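Local coordinates for protein amino acid amide racemase (Ochrobactrum anthropi, PDB 6GIO) that belongs to the class-III aminotransferase family of fold-type I proteins and binds pyridoxal-5'-phosphate, at residues Gly52-Ala55 / Leu56-His60; Ala223-Asp226 / Arg227-His231; Glu406-Ile409 / Asp410-Ala413. All blocks are in the same frame, centred on the assembly; numbering follows the deposited sequence.

Contact 1 (Gly52-Ala55 / Leu56-His60); sequences GPAA and LGYGH. With EDO (1,2-ethanediol), chain H.
Ala-54 and Tyr-58 meet where the loop doubles back. The CB of Ala-54 sits 3.3 Å from Tyr-58 CZ and just as near the hydroxyl, approaching the ring obliquely at its hydroxyl end. Tyr-58 CG lies anti to its own carbonyl carbon (chi1 -57°), which carries the ring back alongside the first half of the loop. Tyr-58 OH is hydrogen-bonded to Asp-46 OD2 and Ser-50 OG, which hold the phenol in place. Behind this pair, Gly-57 N bonds to Ala-54 O at 3.1 Å. The donor stands well above the carbonyl plane. Ala-55 N also turns back, to Pro-53 O at 2.8 Å, so Ala-54 is the centre of an inverse gamma turn.

Farther along, Leu-56 CD1 lies over the centre of one face of the His-60 ring, 4.0 Å above its plane. A 1,2-ethanediol, probably from the crystallisation liquor, is bound at the next bend. Its O1 joins Gly-57 O and His-60 N, each at 2.9 Å, and its O2 takes a bond from Gly-59 N. The diol also reaches Val-71 O of the second subunit, whose Gly-76 packs on Tyr-58. The arrangement is a type I beta turn from Ala-54 to Gly-57, in the loop between strand 43-46 and helix 61-72, where His-60 ND1 caps Ala-62 N as the N-cap residue.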
ATOM      1  N   GLY C  52      -6.920   8.753 -11.697  1.00 32.46           N
ATOM      2  CA  GLY C  52      -7.427   9.575 -10.602  1.00 32.12           C
ATOM      3  C   GLY C  52      -6.341  10.246  -9.756  1.00 30.49           C
ATOM      4  O   GLY C  52      -6.536  11.352  -9.272  1.00 28.78           O
ATOM      5  N   PRO C  53      -5.196   9.581  -9.583  1.00 28.50           N
ATOM      6  CA  PRO C  53      -4.156  10.158  -8.750  1.00 28.82           C
ATOM      7  C   PRO C  53      -3.723  11.564  -9.181  1.00 26.67           C
ATOM      8  O   PRO C  53      -3.580  12.425  -8.331  1.00 24.61           O
ATOM      9  CB  PRO C  53      -3.030   9.141  -8.867  1.00 28.79           C
ATOM     10  CG  PRO C  53      -3.745   7.842  -8.996  1.00 29.35           C
ATOM     11  CD  PRO C  53      -4.906   8.166  -9.897  1.00 29.34           C
ATOM     12  N   ALA C  54      -3.533  11.794 -10.477  1.00 25.99           N
ATOM     13  CA  ALA C  54      -3.042  13.093 -10.947  1.00 25.65           C
ATOM     14  C   ALA C  54      -4.100  14.193 -10.939  1.00 23.40           C
ATOM     15  O   ALA C  54      -4.389  14.766 -11.969  1.00 25.65           O
ATOM     16  CB  ALA C  54      -2.399  12.938 -12.346  1.00 27.48           C
ATOM     17  N   ALA C  55      -4.615  14.558  -9.760  1.00 22.80           N
ATOM     18  CA  ALA C  55      -5.714  15.511  -9.628  1.00 22.20           C
ATOM     19  C   ALA C  55      -5.316  16.921 -10.086  1.00 22.44           C
ATOM     20  O   ALA C  55      -6.150  17.662 -10.651  1.00 22.29           O
ATOM     21  CB  ALA C  55      -6.204  15.566  -8.173  1.00 24.06           C
ATOM     22  N   LEU C  56      -4.057  17.293  -9.832  1.00 21.04           N
ATOM     23  CA  LEU C  56      -3.515  18.597 -10.234  1.00 20.15           C
ATOM     24  C   LEU C  56      -2.548  18.443 -11.409  1.00 21.40           C
ATOM     25  O   LEU C  56      -1.761  19.365 -11.682  1.00 21.15           O
ATOM     26  CB  LEU C  56      -2.783  19.259  -9.068  1.00 19.54           C
ATOM     27  CG  LEU C  56      -3.643  19.421  -7.811  1.00 21.30           C
ATOM     28  CD1 LEU C  56      -2.869  20.176  -6.734  1.00 21.31           C
ATOM     29  CD2 LEU C  56      -4.933  20.127  -8.132  1.00 21.28           C
ATOM     30  N   GLY C  57      -2.583  17.314 -12.098  1.00 20.26           N
ATOM     31  CA  GLY C  57      -1.709  17.147 -13.255  1.00 22.00           C
ATOM     32  C   GLY C  57      -0.333  16.759 -12.781  1.00 23.72           C
ATOM     33  O   GLY C  57      -0.202  16.139 -11.722  1.00 24.24           O
ATOM     34  N   TYR C  58       0.676  17.154 -13.558  1.00 22.60           N
ATOM     35  CA  TYR C  58       2.035  16.682 -13.431  1.00 22.94           C
ATOM     36  C   TYR C  58       2.952  17.917 -13.268  1.00 24.59           C
ATOM     37  O   TYR C  58       2.825  18.893 -13.982  1.00 26.02           O
ATOM     38  CB  TYR C  58       2.373  15.820 -14.694  1.00 23.21           C
ATOM     39  CG  TYR C  58       1.378  14.667 -14.846  1.00 22.39           C
ATOM     40  CD1 TYR C  58       1.470  13.537 -14.057  1.00 24.24           C
ATOM     41  CD2 TYR C  58       0.328  14.735 -15.740  1.00 24.32           C
ATOM     42  CE1 TYR C  58       0.537  12.492 -14.150  1.00 23.43           C
ATOM     43  CE2 TYR C  58      -0.614  13.697 -15.836  1.00 24.94           C
ATOM     44  CZ  TYR C  58      -0.496  12.573 -15.032  1.00 23.82           C
ATOM     45  OH  TYR C  58      -1.409  11.525 -15.130  1.00 25.33           O
ATOM     46  N   GLY C  59       3.880  17.850 -12.321  1.00 25.93           N
ATOM     47  CA  GLY C  59       4.780  18.945 -12.017  1.00 24.90           C
ATOM     48  C   GLY C  59       4.080  20.124 -11.366  1.00 25.87           C
ATOM     49  O   GLY C  59       4.582  21.230 -11.399  1.00 25.13           O
ATOM     50  N   HIS C  60       2.912  19.915 -10.772  1.00 25.14           N
ATOM     51  CA  HIS C  60       2.175  21.044 -10.230  1.00 26.16           C
ATOM     52  C   HIS C  60       3.008  21.673  -9.085  1.00 26.70           C
ATOM     53  O   HIS C  60       3.441  20.961  -8.166  1.00 25.61           O
ATOM     54  CB  HIS C  60       0.794  20.628  -9.728  1.00 25.05           C
ATOM     55  CG  HIS C  60      -0.045  21.790  -9.317  1.00 27.42           C
ATOM     56  ND1 HIS C  60       0.138  22.457  -8.119  1.00 27.41           N
ATOM     57  CD2 HIS C  60      -1.034  22.445  -9.970  1.00 26.21           C
ATOM     58  CE1 HIS C  60      -0.718  23.458  -8.050  1.00 27.50           C
ATOM     59  NE2 HIS C  60      -1.429  23.480  -9.165  1.00 26.59           N
TER
HETATM   60  C1  EDO H 502       2.103  16.235  -9.132  1.00 24.04           C
HETATM   61  O1  EDO H 502       1.767  17.312 -10.028  1.00 21.97           O
HETATM   62  C2  EDO H 502       3.568  16.294  -8.745  1.00 25.10           C
HETATM   63  O2  EDO H 502       4.364  16.134  -9.950  1.00 24.50           O

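Contact 2 (Ala223-Asp226 / Arg227-His231); sequences ALQD and RCRKH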
ATOM      1  N   ALA C 223     -32.033   6.618   0.580  1.00 26.59           N
ATOM      2  CA  ALA C 223     -33.001   5.649   1.091  1.00 27.12           C
ATOM      3  C   ALA C 223     -32.285   4.366   1.580  1.00 26.75           C
ATOM      4  O   ALA C 223     -32.691   3.749   2.563  1.00 22.22           O
ATOM      5  CB  ALA C 223     -34.052   5.326   0.037  1.00 27.11           C
ATOM      6  N   LEU C 224     -31.220   3.976   0.871  1.00 24.43           N
ATOM      7  CA  LEU C 224     -30.394   2.846   1.270  1.00 25.14           C
ATOM      8  C   LEU C 224     -29.713   3.093   2.604  1.00 23.86           C
ATOM      9  O   LEU C 224     -29.646   2.209   3.437  1.00 26.60           O
ATOM     10  CB  LEU C 224     -29.284   2.621   0.236  1.00 24.26           C
ATOM     11  CG  LEU C 224     -28.270   1.557   0.572  1.00 25.45           C
ATOM     12  CD1 LEU C 224     -28.922   0.212   0.744  1.00 25.63           C
ATOM     13  CD2 LEU C 224     -27.236   1.484  -0.557  1.00 27.55           C
ATOM     14  N   GLN C 225     -29.156   4.285   2.755  1.00 23.09           N
ATOM     15  CA  GLN C 225     -28.509   4.703   3.991  1.00 24.46           C
ATOM     16  C   GLN C 225     -29.510   4.524   5.142  1.00 23.95           C
ATOM     17  O   GLN C 225     -29.224   3.837   6.123  1.00 22.42           O
ATOM     18  CB  GLN C 225     -28.055   6.153   3.879  1.00 24.54           C
ATOM     19  CG  GLN C 225     -27.609   6.806   5.177  1.00 24.39           C
ATOM     20  CD  GLN C 225     -27.464   8.293   5.031  1.00 25.68           C
ATOM     21  OE1 GLN C 225     -26.363   8.794   4.829  1.00 23.31           O
ATOM     22  NE2 GLN C 225     -28.594   9.015   5.100  1.00 25.27           N
ATOM     23  N   ASP C 226     -30.689   5.084   4.956  1.00 24.76           N
ATOM     24  CA  ASP C 226     -31.729   5.117   6.000  1.00 26.83           C
ATOM     25  C   ASP C 226     -32.225   3.708   6.381  1.00 26.53           C
ATOM     26  O   ASP C 226     -32.420   3.445   7.571  1.00 27.70           O
ATOM     27  CB  ASP C 226     -32.919   5.993   5.558  1.00 29.22           C
ATOM     28  CG  ASP C 226     -32.576   7.486   5.499  1.00 32.96           C
ATOM     29  OD1 ASP C 226     -31.462   7.896   5.859  1.00 36.37           O
ATOM     30  OD2 ASP C 226     -33.433   8.272   5.059  1.00 37.29           O
ATOM     31  N   ARG C 227     -32.426   2.826   5.384  1.00 26.84           N
ATOM     32  CA  ARG C 227     -32.774   1.401   5.600  1.00 28.09           C
ATOM     33  C   ARG C 227     -31.753   0.649   6.472  1.00 27.54           C
ATOM     34  O   ARG C 227     -32.125  -0.194   7.279  1.00 25.74           O
ATOM     35  CB  ARG C 227     -32.860   0.620   4.270  1.00 33.23           C
ATOM     36  CG  ARG C 227     -34.016   0.926   3.329  1.00 38.40           C
ATOM     37  CD  ARG C 227     -35.368   0.479   3.850  1.00 39.65           C
ATOM     38  NE  ARG C 227     -36.261   0.007   2.780  1.00 40.11           N
ATOM     39  CZ  ARG C 227     -36.939   0.794   1.953  1.00 40.53           C
ATOM     40  NH1 ARG C 227     -37.732   0.245   1.057  1.00 40.37           N
ATOM     41  NH2 ARG C 227     -36.816   2.118   2.001  1.00 40.50           N
ATOM     42  N   CYS C 228     -30.470   0.956   6.278  1.00 26.09           N
ATOM     43  CA  CYS C 228     -29.373   0.305   6.982  1.00 23.62           C
ATOM     44  C   CYS C 228     -29.163   0.920   8.384  1.00 23.00           C
ATOM     45  O   CYS C 228     -29.021   0.199   9.372  1.00 25.10           O
ATOM     46  CB  CYS C 228     -28.145   0.417   6.133  1.00 22.78           C
ATOM     47  SG  CYS C 228     -28.226  -0.633   4.648  1.00 24.28           S
ATOM     48  N   ARG C 229     -29.184   2.237   8.459  1.00 21.34           N
ATOM     49  CA  ARG C 229     -28.891   3.001   9.643  1.00 23.17           C
ATOM     50  C   ARG C 229     -29.947   2.756  10.712  1.00 23.25           C
ATOM     51  O   ARG C 229     -29.648   2.733  11.878  1.00 25.10           O
ATOM     52  CB  ARG C 229     -28.825   4.503   9.289  1.00 23.94           C
ATOM     53  CG  ARG C 229     -28.655   5.414  10.522  1.00 26.02           C
ATOM     54  CD  ARG C 229     -28.034   6.750  10.163  1.00 25.38           C
ATOM     55  NE  ARG C 229     -26.660   6.572   9.680  1.00 24.22           N
ATOM     56  CZ  ARG C 229     -25.998   7.457   8.947  1.00 25.06           C
ATOM     57  NH1 ARG C 229     -26.582   8.581   8.554  1.00 26.72           N
ATOM     58  NH2 ARG C 229     -24.761   7.195   8.549  1.00 25.56           N
ATOM     59  N   LYS C 230     -31.170   2.537  10.285  1.00 25.71           N
ATOM     60  CA  LYS C 230     -32.264   2.113  11.154  1.00 30.33           C
ATOM     61  C   LYS C 230     -31.952   0.876  12.034  1.00 29.92           C
ATOM     62  O   LYS C 230     -32.611   0.670  13.070  1.00 32.88           O
ATOM     63  CB  LYS C 230     -33.489   1.855  10.255  1.00 34.08           C
ATOM     64  CG  LYS C 230     -34.562   0.920  10.782  1.00 38.23           C
ATOM     65  CD  LYS C 230     -35.697   0.717   9.777  1.00 38.30           C
ATOM     66  CE  LYS C 230     -36.133   2.043   9.159  1.00 40.78           C
ATOM     67  NZ  LYS C 230     -37.512   2.000   8.610  1.00 43.29           N
ATOM     68  N   HIS C 231     -30.971   0.062  11.630  1.00 25.93           N
ATOM     69  CA  HIS C 231     -30.571  -1.150  12.366  1.00 23.46           C
ATOM     70  C   HIS C 231     -29.154  -1.088  12.881  1.00 21.85           C
ATOM     71  O   HIS C 231     -28.577  -2.131  13.203  1.00 21.25           O
ATOM     72  CB  HIS C 231     -30.722  -2.394  11.470  1.00 25.17           C
ATOM     73  CG  HIS C 231     -32.099  -2.569  10.912  1.00 26.17           C
ATOM     74  ND1 HIS C 231     -33.149  -3.047  11.668  1.00 28.33           N
ATOM     75  CD2 HIS C 231     -32.603  -2.329   9.677  1.00 26.67           C
ATOM     76  CE1 HIS C 231     -34.245  -3.082  10.929  1.00 27.40           C
ATOM     77  NE2 HIS C 231     -33.940  -2.652   9.718  1.00 27.94           N
TER
HETATM   78  O   HOH W   1     -35.263   4.066   3.289  1.00 34.05           O
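Gln-225 and Arg-229 lie side by side, one helical turn apart, and point the same way. Their amide and guanidinium planes are 26° apart. Gln-225 CD comes within 3.6 Å of Arg-229 NH1, and Gln-225 CG lies over one guanidinium face, offset toward the rim. Both side chains start with CG anti to the backbone N, which starts them off in the same direction; Arg-229 then bends at chi3. Their polar ends have partners in the loop that leads into strand 262-265: Gln-225 OE1 accepts a bond from Glu-259 N, while Arg-229 NH2 bonds to Glu-259 O and forms a salt bridge with Asp-261.

Leu-224 and Cys-228 form the apolar, tightly packed side. Leu-224 CD1 touches Cys-228 SG at 4.1 Å. Leu-224 packs on Phe-135 and Cys-228 on Ile-133, both of strand 131-135. This helix, 220-229, is the crossover of a beta-alpha-beta unit that joins strands 199-204 and 234-238 of the mixed sheet that also holds strand 131-135. Regular backbone bonds hold its turns, among them Arg-229 N to Gln-225 O at 2.8 Å.

The outer side is looser and more polar. Asp-226 is exposed, yet its OD1 receives Gln-225 NE2 at 3.2 Å, on the syn side and 29° out of the carboxylate plane. That bond, together with the one to Glu-259, holds the amide by both its ends. Arg-227 bends at chi2 and chi3 and folds back toward the preceding turn. A water lies at the edge of its guanidinium, in plane, and takes a bond from NH2 at 2.8 Å. The same water donates to Ala-223 O at 2.7 Å, a carbonyl that also accepts Arg-227 N. Arg-227 NE forms a salt bridge with Asp-187 of helix 179-191. Beyond it, exposed Lys-230 lays its CG over one face of the His-231 ring.

Contact 3 (Glu406-Ile409 / Asp410-Ala413); sequences EPEI and DEAA
Glu-408 and Glu-411 are neighbours on one side of the helix, but their carboxylates keep apart. Glu-408 CG is 4.3 Å from Glu-411 OE1, and Glu-408 OE2 stands 5.6 Å from that same oxygen. Glu-411 runs out extended, with CG anti to the backbone N (chi1 -180°). Glu-408 instead has CG beside its backbone N, and its OE1 turns back to accept bonds from Thr-405 N and Asn-34. Glu-411 OE1 forms a salt bridge with Arg-35. These separate partners would probably ease any repulsion between the like charges.

Asp-410 points elsewhere. Its CB rests 3.7 Å from Pro-407 O, and its carboxylate reaches a salt bridge with Arg-332. Glu-406 makes a similar link to Arg-324, so two acids tie this helix to helix 318-339.

Ile-409 is the large apolar side chain of the buried face, packing on Val-325 and Phe-329 of helix 318-339. Ala-412 sets its small CB 3.3 Å from Glu-408 O and also meets Phe-329.

Four backbone bonds run from residue i+4 to residue i. They include Ala-412 N to Glu-408 O at 2.8 Å and the nearly straight Ala-413 N to Ile-409 O at 3.0 Å (172°). This is the first part of amphipathic alpha-helix 406-424, with Ile-409 and the alanines turned toward helix 318-339, and Glu-408 and Glu-411 lying on Leu-45 of strand 43-46.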
ATOM      1  N   GLU C 406      -9.870  25.002 -20.764  1.00 32.90           N
ATOM      2  CA  GLU C 406     -10.908  25.035 -21.805  1.00 34.02           C
ATOM      3  C   GLU C 406     -10.386  24.732 -23.213  1.00 32.66           C
ATOM      4  O   GLU C 406     -11.018  23.983 -23.929  1.00 37.31           O
ATOM      5  CB  GLU C 406     -11.761  26.290 -21.710  1.00 36.09           C
ATOM      6  CG  GLU C 406     -12.627  26.238 -20.451  1.00 38.75           C
ATOM      7  CD  GLU C 406     -13.509  27.460 -20.229  1.00 43.17           C
ATOM      8  OE1 GLU C 406     -14.190  27.897 -21.173  1.00 44.21           O
ATOM      9  OE2 GLU C 406     -13.556  27.949 -19.080  1.00 46.22           O
ATOM     10  N   PRO C 407      -9.199  25.226 -23.585  1.00 32.50           N
ATOM     11  CA  PRO C 407      -8.639  24.776 -24.870  1.00 31.46           C
ATOM     12  C   PRO C 407      -8.380  23.290 -24.937  1.00 32.76           C
ATOM     13  O   PRO C 407      -8.501  22.691 -26.009  1.00 32.09           O
ATOM     14  CB  PRO C 407      -7.318  25.541 -24.966  1.00 31.57           C
ATOM     15  CG  PRO C 407      -7.592  26.799 -24.179  1.00 33.17           C
ATOM     16  CD  PRO C 407      -8.476  26.393 -23.046  1.00 32.25           C
ATOM     17  N   GLU C 408      -7.993  22.700 -23.812  1.00 32.80           N
ATOM     18  CA  GLU C 408      -7.768  21.264 -23.767  1.00 31.74           C
ATOM     19  C   GLU C 408      -9.089  20.494 -23.880  1.00 31.43           C
ATOM     20  O   GLU C 408      -9.136  19.414 -24.465  1.00 30.75           O
ATOM     21  CB  GLU C 408      -6.991  20.889 -22.511  1.00 31.21           C
ATOM     22  CG  GLU C 408      -5.536  21.274 -22.590  1.00 32.39           C
ATOM     23  CD  GLU C 408      -4.831  21.236 -21.263  1.00 33.65           C
ATOM     24  OE1 GLU C 408      -5.497  21.241 -20.203  1.00 32.22           O
ATOM     25  OE2 GLU C 408      -3.580  21.240 -21.300  1.00 34.69           O
ATOM     26  N   ILE C 409     -10.175  21.041 -23.356  1.00 33.83           N
ATOM     27  CA  ILE C 409     -11.487  20.420 -23.580  1.00 35.30           C
ATOM     28  C   ILE C 409     -11.819  20.327 -25.071  1.00 36.70           C
ATOM     29  O   ILE C 409     -12.269  19.272 -25.513  1.00 32.64           O
ATOM     30  CB  ILE C 409     -12.615  21.110 -22.788  1.00 36.95           C
ATOM     31  CG1 ILE C 409     -12.423  20.845 -21.301  1.00 37.57           C
ATOM     32  CG2 ILE C 409     -13.979  20.565 -23.210  1.00 36.57           C
ATOM     33  CD1 ILE C 409     -13.289  21.690 -20.386  1.00 42.33           C
ATOM     34  N   ASP C 410     -11.582  21.398 -25.853  1.00 37.52           N
ATOM     35  CA  ASP C 410     -11.807  21.338 -27.328  1.00 37.37           C
ATOM     36  C   ASP C 410     -10.892  20.337 -27.998  1.00 33.41           C
ATOM     37  O   ASP C 410     -11.296  19.678 -28.938  1.00 34.64           O
ATOM     38  CB  ASP C 410     -11.559  22.688 -28.070  1.00 44.17           C
ATOM     39  CG  ASP C 410     -12.527  23.781 -27.681  1.00 50.91           C
ATOM     40  OD1 ASP C 410     -13.677  23.465 -27.312  1.00 53.85           O
ATOM     41  OD2 ASP C 410     -12.130  24.979 -27.761  1.00 60.98           O
ATOM     42  N   GLU C 411      -9.631  20.284 -27.576  1.00 30.50           N
ATOM     43  CA  GLU C 411      -8.671  19.344 -28.163  1.00 30.20           C
ATOM     44  C   GLU C 411      -9.088  17.895 -27.875  1.00 29.27           C
ATOM     45  O   GLU C 411      -8.940  16.984 -28.727  1.00 27.62           O
ATOM     46  CB  GLU C 411      -7.276  19.592 -27.598  1.00 30.23           C
ATOM     47  CG  GLU C 411      -6.233  18.664 -28.166  1.00 29.58           C
ATOM     48  CD  GLU C 411      -4.881  18.788 -27.502  1.00 34.83           C
ATOM     49  OE1 GLU C 411      -4.756  19.505 -26.478  1.00 35.85           O
ATOM     50  OE2 GLU C 411      -3.926  18.148 -28.014  1.00 36.70           O
ATOM     51  N   ALA C 412      -9.597  17.690 -26.665  1.00 26.26           N
ATOM     52  CA  ALA C 412     -10.096  16.381 -26.254  1.00 28.07           C
ATOM     53  C   ALA C 412     -11.291  15.898 -27.078  1.00 25.95           C
ATOM     54  O   ALA C 412     -11.324  14.769 -27.593  1.00 27.60           O
ATOM     55  CB  ALA C 412     -10.455  16.424 -24.766  1.00 28.28           C
ATOM     56  N   ALA C 413     -12.310  16.739 -27.140  1.00 27.77           N
ATOM     57  CA  ALA C 413     -13.530  16.440 -27.873  1.00 26.35           C
ATOM     58  C   ALA C 413     -13.222  16.154 -29.340  1.00 27.89           C
ATOM     59  O   ALA C 413     -13.792  15.246 -29.964  1.00 29.59           O
ATOM     60  CB  ALA C 413     -14.463  17.606 -27.753  1.00 27.45           C
TER

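Contact 1 is buried and irregular, whereas contacts 2 and 3 are partly buried pieces of alpha-helix. Contact 1 is built on a tight turn and a tyrosine, with a diol bound beside it, and it alone touches the second subunit. Contacts 2 and 3 add salt bridges to helical backbone bonding, but with opposite charges: arginines reach out to acids in contact 2, acids to arginines in contact 3. Contact 2 lies on a helix packed against the sheet that includes strand 234-238. Contact 3 packs against strand 43-46, which precedes the loop of contact 1. The centres of contacts 1 and 3 are about 17 Å apart; those of contacts 2 and 3 are about 42 Å apart.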